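Side-chain contacts in hemolysin-related protein (Vibrio cholerae serotype O1, PDB 6MLT), which is a biofilm matrix protein that binds metal ions and probably helps the bacterium adhere through carbohydrate binding: residues 452-457 with 463-468; 519-524 with 574-579. One frame throughout, in Å; residues are numbered along the deposited sequence.

Interaction 1 (452-457 with 463-468); sequences AVDMYD and VWSVAN
The Trp464 indole has Met455 CB over one face. Met455 CB lies 3.5 Å from the centroid of the Trp464 five-membered ring, a CH-pi contact offset toward the rim. Met455 bends at chi2 and chi3, which brings CE back to 3.6 Å from Trp464 CZ2. The sulfur makes a more distant, oblique Met-aromatic contact with the same ring. At the six-membered end, Val453 CG1 lies beside Trp464 CZ3 at 4.0 Å, the two side chains pointing the same way. Trp464 CG sits between backbone N and carbonyl carbon (chi1 52°), and this lays the indole against the neighbouring strand, with Met455 over the face and Val453 CG1 near the six-membered end. Its NE1 bonds to Gly504 O.

The second flat group is the Asp454 carboxylate, on the other side of the sheet. Ser465 OG donates to Asp454 OD1 at 2.6 Å, from the syn side but 24° out of the carboxylate plane. Asp454 OD2 is taken by Asn271.

Val453 and Val466 exchange two backbone bonds. Met455 N donates to Trp464 O at 3.0 Å, and Val463 N donates to Met455 O at 2.7 Å. Val463 and Trp464 thus both face Met455, a classic beta bulge. The arrangement is an antiparallel beta hairpin, the third and fourth strands of a four-stranded blade, consistent with a beta-propeller, with 462-467 at its edge.

Interaction 2 (519-524 with 574-579); sequences TLWEYP and NQYAFN
Trp521, Tyr523 and Tyr576 meet between two loops that have no regular helix or strand. Segment 519-524 leads into strand 525-527, and segment 574-579 follows the last strand of the chain. Just after Tyr576 the backbone makes an inverse gamma turn centred on Ala577, closed by a weak bond from Phe578 N to Tyr576 O. Gln575 NE2 donates to Ala577 O, from above the carbonyl plane, while Gln575 OE1 is held by Leu151 N. In the other loop, Leu520 N bonds to the syn lone pair of Glu522 OE1.

Tyr576 carries the contact. Its CG is anti to the backbone N (chi1 -174°), and the ring reaches across to the other loop. There Tyr576 OH donates to Trp521 O at 2.7 Å, in the carbonyl plane. Tyr523 CE2 sits over one face of the Tyr576 ring, 3.3 Å from Tyr576 CE2, and the two rings are oblique, with planes at 44°. The Trp521 five-membered ring turns its edge to the face of Tyr576 in an offset edge-to-face pair, with centroids 5.7 Å apart. Tyr98 and Phe223 extend this aromatic cluster, meeting Trp521 and Tyr576 respectively.

Tyr523 OH donates to Tyr576 O at 2.7 Å and also receives Trp573 NE1. The two tyrosines therefore bond in opposite senses: each hydroxyl reaches a backbone carbonyl of the other loop. Both tyrosines are buried, and these bonds give their hydroxyls partners. Tyr576 O accepts the Tyr523 hydroxyl and, weakly, Phe578 N. The two reciprocal bonds probably hold the rings in their orientations, tying each loop to the backbone of the other.

Interactions 1 and 2 follow one another along the chain and do not touch. Their centres are 19 Å apart and their nearest atoms about 7 Å. Interaction 1 lies within one blade, while interaction 2 joins two loops of the propeller. The sheet running from strand 478-481 to strand 509-514 stands between them in sequence: Trp464 and Met455 lean on its Val491, and its last strand leads into 519-524. Both contacts lie away from the metal sites. The Met455 side chain is about 11 Å from a bound sodium ion, and that of Gln575 about 13 Å from one. Neither contact contributes a metal ligand.

Interaction 1 (452-457 with 463-468)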
loop_
_atom_site.group_PDB
_atom_site.type_symbol
_atom_site.label_atom_id
_atom_site.label_comp_id
_atom_site.label_asym_id
_atom_site.label_seq_id
_atom_site.Cartn_x
_atom_site.Cartn_y
_atom_site.Cartn_z
ATOM N N ALA A 452 21.784 -9.093 6.418
ATOM C CA ALA A 452 21.025 -9.787 5.386
ATOM C C ALA A 452 19.702 -9.086 5.119
ATOM O O ALA A 452 19.210 -8.298 5.934
ATOM C CB ALA A 452 20.754 -11.242 5.778
ATOM N N VAL A 453 19.129 -9.412 3.962
ATOM C CA VAL A 453 17.768 -9.037 3.595
ATOM C C VAL A 453 16.874 -10.236 3.880
ATOM O O VAL A 453 17.099 -11.326 3.342
ATOM C CB VAL A 453 17.678 -8.616 2.120
ATOM C CG1 VAL A 453 16.223 -8.335 1.717
ATOM C CG2 VAL A 453 18.557 -7.400 1.851
ATOM N N ASP A 454 15.855 -10.036 4.715
ATOM C CA ASP A 454 14.972 -11.103 5.165
ATOM C C ASP A 454 13.540 -10.834 4.723
ATOM O O ASP A 454 13.042 -9.712 4.841
ATOM C CB ASP A 454 15.014 -11.245 6.693
ATOM C CG ASP A 454 16.356 -11.751 7.194
ATOM O OD1 ASP A 454 17.169 -12.173 6.348
ATOM O OD2 ASP A 454 16.603 -11.718 8.422
ATOM N N MET A 455 12.881 -11.885 4.240
ATOM C CA MET A 455 11.488 -11.848 3.817
ATOM C C MET A 455 10.651 -12.648 4.805
ATOM O O MET A 455 10.983 -13.798 5.114
ATOM C CB MET A 455 11.333 -12.433 2.413
ATOM C CG MET A 455 9.890 -12.594 1.933
ATOM S SD MET A 455 9.132 -11.025 1.488
ATOM C CE MET A 455 10.055 -10.630 0.003
ATOM N N TYR A 456 9.568 -12.042 5.283
ATOM C CA TYR A 456 8.629 -12.672 6.200
ATOM C C TYR A 456 7.246 -12.765 5.564
ATOM O O TYR A 456 6.843 -11.888 4.796
ATOM C CB TYR A 456 8.535 -11.875 7.508
ATOM C CG TYR A 456 9.731 -12.075 8.408
ATOM C CD1 TYR A 456 10.903 -11.359 8.207
ATOM C CD2 TYR A 456 9.701 -13.001 9.440
ATOM C CE1 TYR A 456 12.000 -11.549 9.020
ATOM C CE2 TYR A 456 10.799 -13.197 10.259
ATOM C CZ TYR A 456 11.943 -12.474 10.040
ATOM O OH TYR A 456 13.046 -12.657 10.845
ATOM N N ASP A 457 6.504 -13.823 5.902
ATOM C CA ASP A 457 5.108 -13.880 5.492
ATOM C C ASP A 457 4.239 -13.117 6.500
ATOM O O ASP A 457 4.722 -12.571 7.500
ATOM C CB ASP A 457 4.654 -15.332 5.294
ATOM C CG ASP A 457 4.540 -16.120 6.591
ATOM O OD1 ASP A 457 4.547 -15.536 7.694
ATOM O OD2 ASP A 457 4.438 -17.360 6.488
ATOM N N VAL A 463 10.638 -16.453 5.355
ATOM C CA VAL A 463 10.588 -17.216 4.114
ATOM C C VAL A 463 11.980 -17.436 3.543
ATOM O O VAL A 463 12.298 -18.534 3.084
ATOM C CB VAL A 463 9.673 -16.501 3.099
ATOM C CG1 VAL A 463 9.539 -17.328 1.827
ATOM C CG2 VAL A 463 8.303 -16.226 3.712
ATOM N N TRP A 464 12.810 -16.395 3.531
ATOM C CA TRP A 464 14.182 -16.514 3.067
ATOM C C TRP A 464 15.023 -15.382 3.645
ATOM O O TRP A 464 14.500 -14.388 4.161
ATOM C CB TRP A 464 14.257 -16.519 1.533
ATOM C CG TRP A 464 13.565 -15.394 0.775
ATOM C CD1 TRP A 464 12.371 -15.471 0.122
ATOM C CD2 TRP A 464 14.057 -14.061 0.547
ATOM N NE1 TRP A 464 12.084 -14.272 -0.496
ATOM C CE2 TRP A 464 13.102 -13.390 -0.246
ATOM C CE3 TRP A 464 15.208 -13.371 0.934
ATOM C CZ2 TRP A 464 13.262 -12.062 -0.656
ATOM C CZ3 TRP A 464 15.362 -12.043 0.529
ATOM C CH2 TRP A 464 14.391 -11.407 -0.253
ATOM N N SER A 465 16.343 -15.567 3.564
ATOM C CA SER A 465 17.330 -14.589 4.012
ATOM C C SER A 465 18.487 -14.573 3.023
ATOM O O SER A 465 19.004 -15.633 2.658
ATOM C CB SER A 465 17.842 -14.925 5.420
ATOM O OG SER A 465 18.899 -14.068 5.820
ATOM N N VAL A 466 18.888 -13.382 2.589
ATOM C CA VAL A 466 19.951 -13.221 1.601
ATOM C C VAL A 466 21.022 -12.315 2.186
ATOM O O VAL A 466 20.750 -11.154 2.517
ATOM C CB VAL A 466 19.412 -12.657 0.278
ATOM C CG1 VAL A 466 20.553 -12.233 -0.639
ATOM C CG2 VAL A 466 18.543 -13.705 -0.409
ATOM N N ALA A 467 22.241 -12.837 2.293
ATOM C CA ALA A 467 23.336 -12.062 2.858
ATOM C C ALA A 467 23.520 -10.772 2.075
ATOM O O ALA A 467 23.481 -10.760 0.840
ATOM C CB ALA A 467 24.630 -12.881 2.854
ATOM N N ASN A 468 23.725 -9.682 2.813
ATOM C CA ASN A 468 23.748 -8.333 2.251
ATOM C C ASN A 468 24.528 -7.465 3.234
ATOM O O ASN A 468 24.019 -7.148 4.316
ATOM C CB ASN A 468 22.327 -7.817 2.040
ATOM C CG ASN A 468 22.268 -6.536 1.220
ATOM O OD1 ASN A 468 22.504 -6.540 0.006
ATOM N ND2 ASN A 468 21.933 -5.428 1.883
#

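Interaction 2 (519-524 with 574-579)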
loop_
_atom_site.group_PDB
_atom_site.type_symbol
_atom_site.label_atom_id
_atom_site.label_comp_id
_atom_site.label_asym_id
_atom_site.label_seq_id
_atom_site.Cartn_x
_atom_site.Cartn_y
_atom_site.Cartn_z
ATOM N N THR A 519 25.833 3.839 2.866
ATOM C CA THR A 519 24.492 3.402 3.248
ATOM C C THR A 519 23.975 4.158 4.462
ATOM O O THR A 519 24.658 4.303 5.484
ATOM C CB THR A 519 24.397 1.884 3.500
ATOM O OG1 THR A 519 25.086 1.525 4.701
ATOM C CG2 THR A 519 24.956 1.103 2.313
ATOM N N LEU A 520 22.762 4.683 4.307
ATOM C CA LEU A 520 21.957 5.161 5.413
ATOM C C LEU A 520 20.666 4.370 5.351
ATOM O O LEU A 520 20.638 3.191 5.741
ATOM C CB LEU A 520 21.769 6.679 5.317
ATOM C CG LEU A 520 23.007 7.524 5.602
ATOM C CD1 LEU A 520 22.718 8.967 5.220
ATOM C CD2 LEU A 520 23.403 7.411 7.063
ATOM N N TRP A 521 19.584 4.945 4.815
ATOM C CA TRP A 521 18.341 4.207 4.626
ATOM C C TRP A 521 17.740 4.461 3.244
ATOM O O TRP A 521 16.526 4.302 3.066
ATOM C CB TRP A 521 17.338 4.559 5.742
ATOM C CG TRP A 521 17.298 6.018 6.044
ATOM C CD1 TRP A 521 16.473 6.953 5.487
ATOM C CD2 TRP A 521 18.137 6.721 6.967
ATOM N NE1 TRP A 521 16.746 8.194 6.011
ATOM C CE2 TRP A 521 17.768 8.082 6.913
ATOM C CE3 TRP A 521 19.168 6.335 7.828
ATOM C CZ2 TRP A 521 18.394 9.056 7.681
ATOM C CZ3 TRP A 521 19.789 7.309 8.598
ATOM C CH2 TRP A 521 19.396 8.650 8.519
ATOM N N GLU A 522 18.557 4.834 2.262
ATOM C CA GLU A 522 18.074 5.055 0.908
ATOM C C GLU A 522 17.665 3.728 0.270
ATOM O O GLU A 522 18.010 2.650 0.758
ATOM C CB GLU A 522 19.152 5.749 0.069
ATOM C CG GLU A 522 20.329 4.860 -0.385
ATOM C CD GLU A 522 21.512 4.783 0.598
ATOM O OE1 GLU A 522 21.337 4.990 1.826
ATOM O OE2 GLU A 522 22.633 4.482 0.116
ATOM N N TYR A 523 16.918 3.813 -0.828
ATOM C CA TYR A 523 16.590 2.631 -1.610
ATOM C C TYR A 523 16.508 3.018 -3.078
ATOM O O TYR A 523 16.354 4.200 -3.408
ATOM C CB TYR A 523 15.273 1.982 -1.146
ATOM C CG TYR A 523 14.097 2.931 -1.010
ATOM C CD1 TYR A 523 13.464 3.446 -2.129
ATOM C CD2 TYR A 523 13.613 3.300 0.238
ATOM C CE1 TYR A 523 12.386 4.325 -2.014
ATOM C CE2 TYR A 523 12.522 4.175 0.365
ATOM C CZ TYR A 523 11.921 4.678 -0.773
ATOM O OH TYR A 523 10.844 5.531 -0.678
ATOM N N PRO A 524 16.619 2.053 -3.986
ATOM C CA PRO A 524 16.389 2.348 -5.403
ATOM C C PRO A 524 14.902 2.505 -5.677
ATOM O O PRO A 524 14.051 1.983 -4.952
ATOM C CB PRO A 524 16.959 1.120 -6.131
ATOM C CG PRO A 524 17.632 0.284 -5.070
ATOM C CD PRO A 524 16.985 0.648 -3.776
ATOM N N ASN A 574 6.774 10.358 -4.769
ATOM C CA ASN A 574 6.869 11.739 -4.328
ATOM C C ASN A 574 7.369 11.891 -2.898
ATOM O O ASN A 574 7.626 13.022 -2.471
ATOM C CB ASN A 574 5.505 12.413 -4.459
ATOM C CG ASN A 574 4.518 11.892 -3.453
ATOM O OD1 ASN A 574 4.201 10.700 -3.445
ATOM N ND2 ASN A 574 4.050 12.763 -2.581
ATOM N N GLN A 575 7.519 10.796 -2.156
ATOM C CA GLN A 575 7.979 10.864 -0.778
ATOM C C GLN A 575 8.563 9.511 -0.403
ATOM O O GLN A 575 8.357 8.508 -1.088
ATOM C CB GLN A 575 6.844 11.271 0.175
ATOM C CG GLN A 575 5.689 10.288 0.249
ATOM C CD GLN A 575 4.544 10.770 1.122
ATOM O OE1 GLN A 575 4.322 11.976 1.279
ATOM N NE2 GLN A 575 3.797 9.829 1.676
ATOM N N TYR A 576 9.299 9.498 0.703
ATOM C CA TYR A 576 9.959 8.273 1.143
ATOM C C TYR A 576 8.948 7.212 1.557
ATOM O O TYR A 576 9.167 6.014 1.336
ATOM C CB TYR A 576 10.904 8.606 2.296
ATOM C CG TYR A 576 11.754 7.462 2.760
ATOM C CD1 TYR A 576 11.302 6.608 3.752
ATOM C CD2 TYR A 576 13.018 7.245 2.225
ATOM C CE1 TYR A 576 12.076 5.559 4.194
ATOM C CE2 TYR A 576 13.809 6.189 2.666
ATOM C CZ TYR A 576 13.325 5.358 3.649
ATOM O OH TYR A 576 14.083 4.308 4.097
ATOM N N ALA A 577 7.842 7.633 2.172
ATOM C CA ALA A 577 6.771 6.725 2.591
ATOM C C ALA A 577 5.712 6.605 1.493
ATOM O O ALA A 577 4.525 6.868 1.686
ATOM C CB ALA A 577 6.156 7.209 3.900
ATOM N N PHE A 578 6.171 6.177 0.321
ATOM C CA PHE A 578 5.317 6.113 -0.855
ATOM C C PHE A 578 4.478 4.839 -0.848
ATOM O O PHE A 578 5.003 3.743 -0.631
ATOM C CB PHE A 578 6.159 6.163 -2.130
ATOM C CG PHE A 578 5.346 5.997 -3.372
ATOM C CD1 PHE A 578 4.632 7.061 -3.887
ATOM C CD2 PHE A 578 5.257 4.767 -4.001
ATOM C CE1 PHE A 578 3.866 6.906 -5.024
ATOM C CE2 PHE A 578 4.488 4.608 -5.137
ATOM C CZ PHE A 578 3.795 5.669 -5.646
ATOM N N ASN A 579 3.179 4.983 -1.117
ATOM C CA ASN A 579 2.297 3.826 -1.257
ATOM C C ASN A 579 1.078 4.156 -2.115
ATOM O O ASN A 579 -0.030 3.686 -1.834
ATOM C CB ASN A 579 1.856 3.311 0.119
ATOM C CG ASN A 579 0.828 4.207 0.783
ATOM O OD1 ASN A 579 0.835 5.420 0.605
ATOM N ND2 ASN A 579 -0.070 3.602 1.551
#